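PDB 6W5E: BSU-2 beta-lactamase from Bacillus subtilis, which catalyses hydrolysis of the beta-lactam ring as a class D beta-lactamase, and so probably contributes to antibiotic resistance in its host. Local coordinates for residues A[37-42]-A[59-64]; A[47-52]-A[66-71]; A[145-150]-A[186-191]. All blocks are in the same frame, centred on the assembly; numbering follows the deposited sequence.

Interaction 1: residues A[37-42]-A[59-64]; sequences MNVDDE and QTFVYN
M37 lies over one face of the F61 ring in a CH-pi contact, its CB 4.3 Å from the ring centroid. The approach is almost straight down, only 6° off the ring normal. With chi1 and an extended chi2 setting its place, SD lies oblique to the same ring, 4.6 Å from its centroid, as a Met-aromatic contact. The backbone N of Y63 lies toward the rim of the opposite face of F61. V39 fills the next place along. Its CG2 meets the edge of F61 in the ring plane, 4.0 Å from F61 CE2, and the same methyl packs on the CB of Y63 at 3.6 Å, wedging between the two aromatic side chains. Y63 is also approached by D40, whose OD1 stands 3.5 Å from Y63 CE1, with the carboxylate and ring planes 56° apart.

Both aromatic residues throw CG anti to the backbone N (chi1 170° for F61) and project from the same side of strand 59-63, two residues apart. The loop matches that spacing with M37 and V39, while N38 between them turns outward. The N38 side chain shapes the bend that follows: OD1 accepts from the backbone N of D40 at 3.0 Å, an Asx turn, with the donor well above the carbonyl plane. A short 3-10 turn, 40-42, comes next.

Farther out, K261 forms salt bridges with D41 and E42, and the ring of F43 stacks on Y63. In this penicillin-binding protein/beta-lactamase fold, the N-terminal loop runs alongside strand 59-63, an outermost strand of the antiparallel sheet, in the same direction. M37 and V39 also pack on I258 of helix 248-261, and strand 59-63 is hydrogen-bonded through its backbone to strand 48-54.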
loop_
_atom_site.group_PDB
_atom_site.type_symbol
_atom_site.label_atom_id
_atom_site.label_comp_id
_atom_site.label_asym_id
_atom_site.label_seq_id
_atom_site.Cartn_x
_atom_site.Cartn_y
_atom_site.Cartn_z
ATOM N N MET A 37 -22.520 -2.592 -5.873
ATOM C CA MET A 37 -21.659 -3.764 -5.967
ATOM C C MET A 37 -21.961 -4.797 -4.884
ATOM O O MET A 37 -22.593 -4.516 -3.865
ATOM C CB MET A 37 -20.190 -3.383 -5.812
ATOM C CG MET A 37 -19.705 -2.285 -6.705
ATOM S SD MET A 37 -18.045 -1.825 -6.172
ATOM C CE MET A 37 -17.140 -3.356 -6.398
ATOM N N ASN A 38 -21.440 -6.003 -5.102
ATOM C CA ASN A 38 -21.402 -7.043 -4.083
ATOM C C ASN A 38 -20.142 -7.865 -4.298
ATOM O O ASN A 38 -19.838 -8.236 -5.433
ATOM C CB ASN A 38 -22.629 -7.952 -4.194
ATOM C CG ASN A 38 -22.738 -8.904 -3.030
ATOM O OD1 ASN A 38 -22.056 -9.926 -2.985
ATOM N ND2 ASN A 38 -23.611 -8.573 -2.075
ATOM N N VAL A 39 -19.412 -8.148 -3.217
ATOM C CA VAL A 39 -18.167 -8.910 -3.307
ATOM C C VAL A 39 -18.147 -10.078 -2.320
ATOM O O VAL A 39 -17.083 -10.641 -2.048
ATOM C CB VAL A 39 -16.915 -8.014 -3.154
ATOM C CG1 VAL A 39 -16.922 -6.900 -4.198
ATOM C CG2 VAL A 39 -16.823 -7.444 -1.744
ATOM N N ASP A 40 -19.319 -10.453 -1.786
ATOM C CA ASP A 40 -19.387 -11.507 -0.770
ATOM C C ASP A 40 -18.617 -12.749 -1.190
ATOM O O ASP A 40 -17.906 -13.355 -0.378
ATOM C CB ASP A 40 -20.836 -11.935 -0.534
ATOM C CG ASP A 40 -21.651 -10.917 0.220
ATOM O OD1 ASP A 40 -21.151 -9.822 0.538
ATOM O OD2 ASP A 40 -22.828 -11.229 0.484
ATOM N N ASP A 41 -18.766 -13.177 -2.447
ATOM C CA ASP A 41 -18.221 -14.494 -2.766
ATOM C C ASP A 41 -16.706 -14.506 -2.909
ATOM O O ASP A 41 -16.116 -15.586 -2.989
ATOM C CB ASP A 41 -18.939 -15.184 -3.940
ATOM C CG ASP A 41 -18.710 -14.520 -5.279
ATOM O OD1 ASP A 41 -17.855 -13.628 -5.427
ATOM O OD2 ASP A 41 -19.424 -14.926 -6.222
ATOM N N GLU A 42 -16.062 -13.343 -2.906
ATOM C CA GLU A 42 -14.611 -13.300 -2.866
ATOM C C GLU A 42 -14.070 -13.614 -1.481
ATOM O O GLU A 42 -12.880 -13.918 -1.352
ATOM C CB GLU A 42 -14.118 -11.912 -3.263
ATOM C CG GLU A 42 -14.517 -11.474 -4.651
ATOM C CD GLU A 42 -13.769 -12.193 -5.743
ATOM O OE1 GLU A 42 -12.684 -12.750 -5.478
ATOM O OE2 GLU A 42 -14.260 -12.162 -6.887
ATOM N N GLN A 59 -17.850 8.513 -3.607
ATOM C CA GLN A 59 -18.679 7.457 -3.049
ATOM C C GLN A 59 -17.759 6.320 -2.628
ATOM O O GLN A 59 -16.764 6.044 -3.307
ATOM C CB GLN A 59 -19.681 6.945 -4.099
ATOM C CG GLN A 59 -20.728 7.962 -4.524
ATOM C CD GLN A 59 -21.833 8.100 -3.499
ATOM O OE1 GLN A 59 -21.814 9.007 -2.663
ATOM N NE2 GLN A 59 -22.807 7.199 -3.556
ATOM N N THR A 60 -18.081 5.664 -1.513
ATOM C CA THR A 60 -17.252 4.590 -0.976
ATOM C C THR A 60 -18.104 3.363 -0.693
ATOM O O THR A 60 -19.111 3.457 0.014
ATOM C CB THR A 60 -16.554 5.030 0.318
ATOM O OG1 THR A 60 -15.839 6.245 0.076
ATOM C CG2 THR A 60 -15.591 3.953 0.796
ATOM N N PHE A 61 -17.687 2.219 -1.235
ATOM C CA PHE A 61 -18.265 0.917 -0.934
ATOM C C PHE A 61 -17.366 0.195 0.059
ATOM O O PHE A 61 -16.141 0.187 -0.096
ATOM C CB PHE A 61 -18.373 0.081 -2.214
ATOM C CG PHE A 61 -18.722 -1.357 -1.976
ATOM C CD1 PHE A 61 -20.023 -1.727 -1.697
ATOM C CD2 PHE A 61 -17.750 -2.347 -2.032
ATOM C CE1 PHE A 61 -20.354 -3.051 -1.477
ATOM C CE2 PHE A 61 -18.078 -3.678 -1.814
ATOM C CZ PHE A 61 -19.379 -4.023 -1.533
ATOM N N VAL A 62 -17.973 -0.420 1.076
ATOM C CA VAL A 62 -17.239 -1.149 2.111
ATOM C C VAL A 62 -17.904 -2.501 2.324
ATOM O O VAL A 62 -19.072 -2.560 2.731
ATOM C CB VAL A 62 -17.197 -0.380 3.444
ATOM C CG1 VAL A 62 -16.423 -1.178 4.491
ATOM C CG2 VAL A 62 -16.587 1.002 3.266
ATOM N N TYR A 63 -17.166 -3.580 2.062
ATOM C CA TYR A 63 -17.551 -4.916 2.497
ATOM C C TYR A 63 -16.899 -5.208 3.845
ATOM O O TYR A 63 -15.678 -5.068 3.991
ATOM C CB TYR A 63 -17.115 -5.974 1.476
ATOM C CG TYR A 63 -17.169 -7.379 2.043
ATOM C CD1 TYR A 63 -18.373 -8.085 2.098
ATOM C CD2 TYR A 63 -16.027 -7.990 2.562
ATOM C CE1 TYR A 63 -18.428 -9.373 2.648
ATOM C CE2 TYR A 63 -16.077 -9.261 3.115
ATOM C CZ TYR A 63 -17.273 -9.947 3.154
ATOM O OH TYR A 63 -17.307 -11.211 3.700
ATOM N N ASN A 64 -17.722 -5.615 4.823
ATOM C CA ASN A 64 -17.291 -5.949 6.179
ATOM C C ASN A 64 -16.849 -4.701 6.938
ATOM O O ASN A 64 -15.651 -4.455 7.146
ATOM C CB ASN A 64 -16.230 -7.058 6.198
ATOM C CG ASN A 64 -16.023 -7.640 7.580
ATOM O OD1 ASN A 64 -16.447 -7.057 8.579
ATOM N ND2 ASN A 64 -15.358 -8.784 7.646
#

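Interaction 2: residues A[47-52]-A[66-71]; sequences DGTFIL and KRANQR
R67 lays its extended side chain along the start of strand 48-54, with its CD against the backbone of G48, 3.6 Å from G48 CA. The backbone O of D47 sits over one face of the guanidinium, 3.5 Å from R67 CZ. The D47 carboxylate swings in beside it, and D47 OD2 reaches R67 NH1 at 3.4 Å, a long salt bridge whose two flat groups are 58° apart. R67 has other partners as well: NE donates to N243 OD1 on strand 236-244, and NH1 binds a malonate ion, probably from the crystallisation liquor.

In this penicillin-recognising fold, helix 65-68 follows strand 59-63 directly and packs against its sheet neighbour, strand 48-54. A68 CB lies 3.4 Å from T49 OG1 and 4.2 Å from I51 CD1. T49 turns OG1 anti to its own N (chi1 -180°), which directs the hydroxyl to its hydrogen bond with Y63 O, while T49 CG2 rests 4.1 Å from R67 CG. P172, at the start of helix 172-184, touches both T49 and I51.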
loop_
_atom_site.group_PDB
_atom_site.type_symbol
_atom_site.label_atom_id
_atom_site.label_comp_id
_atom_site.label_asym_id
_atom_site.label_seq_id
_atom_site.Cartn_x
_atom_site.Cartn_y
_atom_site.Cartn_z
ATOM N N ASP A 47 -11.610 -14.287 6.221
ATOM C CA ASP A 47 -11.943 -13.163 7.092
ATOM C C ASP A 47 -11.302 -11.918 6.485
ATOM O O ASP A 47 -10.077 -11.770 6.512
ATOM C CB ASP A 47 -11.386 -13.447 8.486
ATOM C CG ASP A 47 -11.993 -12.565 9.555
ATOM O OD1 ASP A 47 -12.816 -11.697 9.212
ATOM O OD2 ASP A 47 -11.636 -12.733 10.743
ATOM N N GLY A 48 -12.104 -11.027 5.909
ATOM C CA GLY A 48 -11.496 -9.927 5.182
ATOM C C GLY A 48 -12.430 -8.755 4.996
ATOM O O GLY A 48 -13.619 -8.813 5.318
ATOM N N THR A 49 -11.864 -7.676 4.448
ATOM C CA THR A 49 -12.612 -6.473 4.118
ATOM C C THR A 49 -12.126 -5.937 2.775
ATOM O O THR A 49 -10.985 -6.174 2.366
ATOM C CB THR A 49 -12.495 -5.428 5.241
ATOM O OG1 THR A 49 -13.240 -4.255 4.909
ATOM C CG2 THR A 49 -11.045 -5.043 5.467
ATOM N N PHE A 50 -13.017 -5.242 2.074
ATOM C CA PHE A 50 -12.698 -4.611 0.800
ATOM C C PHE A 50 -13.364 -3.246 0.775
ATOM O O PHE A 50 -14.546 -3.121 1.113
ATOM C CB PHE A 50 -13.228 -5.450 -0.374
ATOM C CG PHE A 50 -13.065 -4.789 -1.719
ATOM C CD1 PHE A 50 -11.822 -4.741 -2.337
ATOM C CD2 PHE A 50 -14.155 -4.236 -2.370
ATOM C CE1 PHE A 50 -11.676 -4.145 -3.567
ATOM C CE2 PHE A 50 -14.011 -3.637 -3.612
ATOM C CZ PHE A 50 -12.776 -3.596 -4.210
ATOM N N ILE A 51 -12.603 -2.232 0.366
ATOM C CA ILE A 51 -13.081 -0.858 0.284
ATOM C C ILE A 51 -12.764 -0.324 -1.102
ATOM O O ILE A 51 -11.632 -0.467 -1.574
ATOM C CB ILE A 51 -12.413 0.034 1.345
ATOM C CG1 ILE A 51 -12.603 -0.554 2.745
ATOM C CG2 ILE A 51 -12.982 1.441 1.244
ATOM C CD1 ILE A 51 -11.535 -0.149 3.710
ATOM N N LEU A 52 -13.754 0.294 -1.752
ATOM C CA LEU A 52 -13.563 0.880 -3.076
ATOM C C LEU A 52 -14.160 2.276 -3.081
ATOM O O LEU A 52 -15.354 2.446 -2.806
ATOM C CB LEU A 52 -14.199 0.017 -4.170
ATOM C CG LEU A 52 -13.848 0.423 -5.606
ATOM C CD1 LEU A 52 -12.349 0.271 -5.863
ATOM C CD2 LEU A 52 -14.667 -0.386 -6.609
ATOM N N LYS A 66 -17.125 -3.928 10.111
ATOM C CA LYS A 66 -16.425 -4.170 11.371
ATOM C C LYS A 66 -14.928 -4.312 11.148
ATOM O O LYS A 66 -14.121 -3.639 11.803
ATOM C CB LYS A 66 -16.967 -5.424 12.052
ATOM C CG LYS A 66 -16.243 -5.740 13.354
ATOM C CD LYS A 66 -16.823 -6.970 14.038
ATOM C CE LYS A 66 -17.831 -6.581 15.107
ATOM N NZ LYS A 66 -18.471 -7.773 15.720
ATOM N N ARG A 67 -14.536 -5.183 10.218
ATOM C CA ARG A 67 -13.117 -5.384 9.964
ATOM C C ARG A 67 -12.480 -4.144 9.349
ATOM O O ARG A 67 -11.307 -3.850 9.621
ATOM C CB ARG A 67 -12.897 -6.624 9.094
ATOM C CG ARG A 67 -11.440 -7.018 9.028
ATOM C CD ARG A 67 -11.203 -8.346 8.351
ATOM N NE ARG A 67 -9.773 -8.551 8.171
ATOM C CZ ARG A 67 -9.029 -9.384 8.893
ATOM N NH1 ARG A 67 -9.573 -10.120 9.853
ATOM N NH2 ARG A 67 -7.734 -9.470 8.650
ATOM N N ALA A 68 -13.235 -3.395 8.545
ATOM C CA ALA A 68 -12.710 -2.178 7.942
ATOM C C ALA A 68 -12.287 -1.163 8.992
ATOM O O ALA A 68 -11.405 -0.337 8.727
ATOM C CB ALA A 68 -13.740 -1.568 6.992
ATOM N N ASN A 69 -12.873 -1.226 10.184
ATOM C CA ASN A 69 -12.571 -0.283 11.250
ATOM C C ASN A 69 -11.548 -0.804 12.251
ATOM O O ASN A 69 -11.217 -0.090 13.197
ATOM C CB ASN A 69 -13.861 0.125 11.968
ATOM C CG ASN A 69 -14.590 1.231 11.244
ATOM O OD1 ASN A 69 -14.000 2.263 10.920
ATOM N ND2 ASN A 69 -15.862 1.006 10.939
ATOM N N GLN A 70 -11.032 -2.019 12.067
ATOM C CA GLN A 70 -10.075 -2.592 13.006
ATOM C C GLN A 70 -8.657 -2.228 12.583
ATOM O O GLN A 70 -8.222 -2.580 11.477
ATOM C CB GLN A 70 -10.215 -4.108 13.072
ATOM C CG GLN A 70 -11.518 -4.564 13.671
ATOM C CD GLN A 70 -11.674 -4.165 15.131
ATOM O OE1 GLN A 70 -10.701 -4.127 15.893
ATOM N NE2 GLN A 70 -12.906 -3.876 15.532
ATOM N N ARG A 71 -7.933 -1.548 13.469
ATOM C CA ARG A 71 -6.547 -1.206 13.185
ATOM C C ARG A 71 -5.688 -2.460 13.189
ATOM O O ARG A 71 -5.802 -3.304 14.081
ATOM C CB ARG A 71 -6.021 -0.207 14.208
ATOM C CG ARG A 71 -6.570 1.181 14.018
ATOM C CD ARG A 71 -5.873 2.155 14.927
ATOM N NE ARG A 71 -6.161 3.523 14.520
ATOM C CZ ARG A 71 -6.020 4.580 15.309
ATOM N NH1 ARG A 71 -5.597 4.433 16.566
ATOM N NH2 ARG A 71 -6.302 5.783 14.838
#

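Interaction 3: residues A[145-150]-A[186-191]; sequences LHTLSY and ELPFDK
L148 reaches across to the 186-191 loop from the end of helix 138-147. Its CB leaves the backbone with CG anti to the carbonyl carbon (chi1 -62°), and CG then splits into two methyls that both find partners. CD1 comes within 4.1 Å of F189 CZ. CD2 has more partners: it touches L187 CD2 at 3.9 Å and F189 CE2 at 3.9 Å, approaching that ring obliquely, and has P188 CD more loosely beside it at 4.5 Å. One methyl thus sits among three consecutive residues of the loop.

Next to it, T147 places CG2 against P188 CG, 3.6 Å away. P188 is the centre of an inverse gamma turn, consistent with L187 and F189, on either side of it in sequence, both meeting L148. Across the contact a Schellman motif ends the helix, with S149 at positive phi.

Behind the contact, F189 packs on W144 and on L84 of helix 81-88, and L148 on V81 of that helix. L187 leans on F178 and L182 of helix 172-184 and M194 of helix 191-200, so the contact ties the end of helix 138-147 to the connection between those last two helices.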
loop_
_atom_site.group_PDB
_atom_site.type_symbol
_atom_site.label_atom_id
_atom_site.label_comp_id
_atom_site.label_asym_id
_atom_site.label_seq_id
_atom_site.Cartn_x
_atom_site.Cartn_y
_atom_site.Cartn_z
ATOM N N LEU A 145 4.293 11.093 10.623
ATOM C CA LEU A 145 3.108 10.259 10.818
ATOM C C LEU A 145 1.951 11.051 11.417
ATOM O O LEU A 145 0.785 10.712 11.175
ATOM C CB LEU A 145 3.437 9.024 11.659
ATOM C CG LEU A 145 4.377 7.999 11.003
ATOM C CD1 LEU A 145 4.276 6.656 11.700
ATOM C CD2 LEU A 145 4.114 7.836 9.510
ATOM N N HIS A 146 2.231 12.099 12.201
ATOM C CA HIS A 146 1.122 12.941 12.642
ATOM C C HIS A 146 0.609 13.820 11.511
ATOM O O HIS A 146 -0.605 13.997 11.369
ATOM C CB HIS A 146 1.471 13.774 13.876
ATOM C CG HIS A 146 0.260 14.260 14.622
ATOM N ND1 HIS A 146 -0.677 13.398 15.150
ATOM C CD2 HIS A 146 -0.176 15.509 14.918
ATOM C CE1 HIS A 146 -1.631 14.092 15.744
ATOM N NE2 HIS A 146 -1.353 15.376 15.613
ATOM N N THR A 147 1.511 14.365 10.691
ATOM C CA THR A 147 1.086 15.109 9.506
ATOM C C THR A 147 0.163 14.265 8.633
ATOM O O THR A 147 -0.823 14.770 8.083
ATOM C CB THR A 147 2.318 15.577 8.716
ATOM O OG1 THR A 147 2.929 16.670 9.407
ATOM C CG2 THR A 147 1.956 16.026 7.304
ATOM N N LEU A 148 0.459 12.975 8.508
ATOM C CA LEU A 148 -0.253 12.079 7.610
ATOM C C LEU A 148 -1.416 11.345 8.267
ATOM O O LEU A 148 -2.113 10.586 7.580
ATOM C CB LEU A 148 0.720 11.061 7.025
ATOM C CG LEU A 148 1.840 11.659 6.180
ATOM C CD1 LEU A 148 2.835 10.577 5.793
ATOM C CD2 LEU A 148 1.270 12.374 4.950
ATOM N N SER A 149 -1.632 11.530 9.569
ATOM C CA SER A 149 -2.737 10.886 10.278
ATOM C C SER A 149 -2.700 9.372 10.094
ATOM O O SER A 149 -3.706 8.739 9.771
ATOM C CB SER A 149 -4.084 11.457 9.828
ATOM O OG SER A 149 -4.256 12.786 10.278
ATOM N N TYR A 150 -1.525 8.787 10.297
ATOM C CA TYR A 150 -1.312 7.395 9.909
ATOM C C TYR A 150 -1.591 6.464 11.088
ATOM O O TYR A 150 -0.693 6.089 11.840
ATOM C CB TYR A 150 0.086 7.206 9.328
ATOM C CG TYR A 150 0.191 5.927 8.535
ATOM C CD1 TYR A 150 0.552 4.736 9.153
ATOM C CD2 TYR A 150 -0.103 5.902 7.179
ATOM C CE1 TYR A 150 0.639 3.559 8.441
ATOM C CE2 TYR A 150 -0.030 4.719 6.458
ATOM C CZ TYR A 150 0.342 3.554 7.097
ATOM O OH TYR A 150 0.438 2.378 6.393
ATOM N N GLU A 186 -3.111 15.459 -2.845
ATOM C CA GLU A 186 -3.415 16.429 -1.794
ATOM C C GLU A 186 -2.708 16.066 -0.500
ATOM O O GLU A 186 -3.293 16.060 0.583
ATOM C CB GLU A 186 -4.922 16.540 -1.590
ATOM C CG GLU A 186 -5.621 17.226 -2.766
ATOM C CD GLU A 186 -7.139 17.174 -2.698
ATOM O OE1 GLU A 186 -7.679 16.656 -1.701
ATOM O OE2 GLU A 186 -7.792 17.647 -3.655
ATOM N N LEU A 187 -1.444 15.711 -0.605
ATOM C CA LEU A 187 -0.579 15.471 0.530
ATOM C C LEU A 187 0.547 16.489 0.480
ATOM O O LEU A 187 0.841 17.052 -0.582
ATOM C CB LEU A 187 -0.004 14.050 0.475
ATOM C CG LEU A 187 -0.969 12.898 0.774
ATOM C CD1 LEU A 187 -0.283 11.585 0.451
ATOM C CD2 LEU A 187 -1.416 12.932 2.236
ATOM N N PRO A 188 1.185 16.767 1.613
ATOM C CA PRO A 188 2.259 17.776 1.668
ATOM C C PRO A 188 3.605 17.240 1.191
ATOM O O PRO A 188 4.607 17.272 1.907
ATOM C CB PRO A 188 2.272 18.152 3.155
ATOM C CG PRO A 188 1.816 16.927 3.844
ATOM C CD PRO A 188 0.773 16.325 2.956
ATOM N N PHE A 189 3.623 16.722 -0.032
ATOM C CA PHE A 189 4.848 16.305 -0.694
ATOM C C PHE A 189 4.977 17.067 -2.002
ATOM O O PHE A 189 3.973 17.475 -2.593
ATOM C CB PHE A 189 4.828 14.794 -0.977
ATOM C CG PHE A 189 4.759 13.965 0.260
ATOM C CD1 PHE A 189 5.864 13.862 1.096
ATOM C CD2 PHE A 189 3.594 13.305 0.610
ATOM C CE1 PHE A 189 5.808 13.111 2.252
ATOM C CE2 PHE A 189 3.529 12.560 1.773
ATOM C CZ PHE A 189 4.641 12.453 2.593
ATOM N N ASP A 190 6.215 17.254 -2.458
ATOM C CA ASP A 190 6.418 17.835 -3.777
ATOM C C ASP A 190 5.714 16.987 -4.825
ATOM O O ASP A 190 5.636 15.761 -4.710
ATOM C CB ASP A 190 7.905 17.920 -4.118
ATOM C CG ASP A 190 8.688 18.761 -3.126
ATOM O OD1 ASP A 190 8.068 19.506 -2.339
ATOM O OD2 ASP A 190 9.931 18.683 -3.142
ATOM N N LYS A 191 5.167 17.652 -5.838
ATOM C CA LYS A 191 4.521 16.923 -6.925
ATOM C C LYS A 191 5.401 15.833 -7.523
ATOM O O LYS A 191 4.921 14.700 -7.661
ATOM C CB LYS A 191 3.956 17.903 -7.966
ATOM C CG LYS A 191 2.650 18.549 -7.537
ATOM C CD LYS A 191 1.485 18.000 -8.353
ATOM C CE LYS A 191 0.151 18.225 -7.660
ATOM N NZ LYS A 191 -0.954 17.587 -8.426
#

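Interactions 1 and 2 are neighbours, with centres about 10 Å apart, and their segments alternate along the chain. They share the edge of the antiparallel sheet: strands 48-54 and 59-63 lie side by side, joined by F61 N to L52 O at 2.8 Å, so the loop 37-42 and helix 65-68 are both packed onto this one hairpin. Interaction 3 comes later in sequence and belongs to the helical part of the molecule, its centre about 28 Å from that of interaction 1 and about 23 Å from that of interaction 2, touching neither. Helix 172-184 touches both interactions 2 and 3, connecting the sheet edge with the helical region; in this family the active site lies between sheet and helical region.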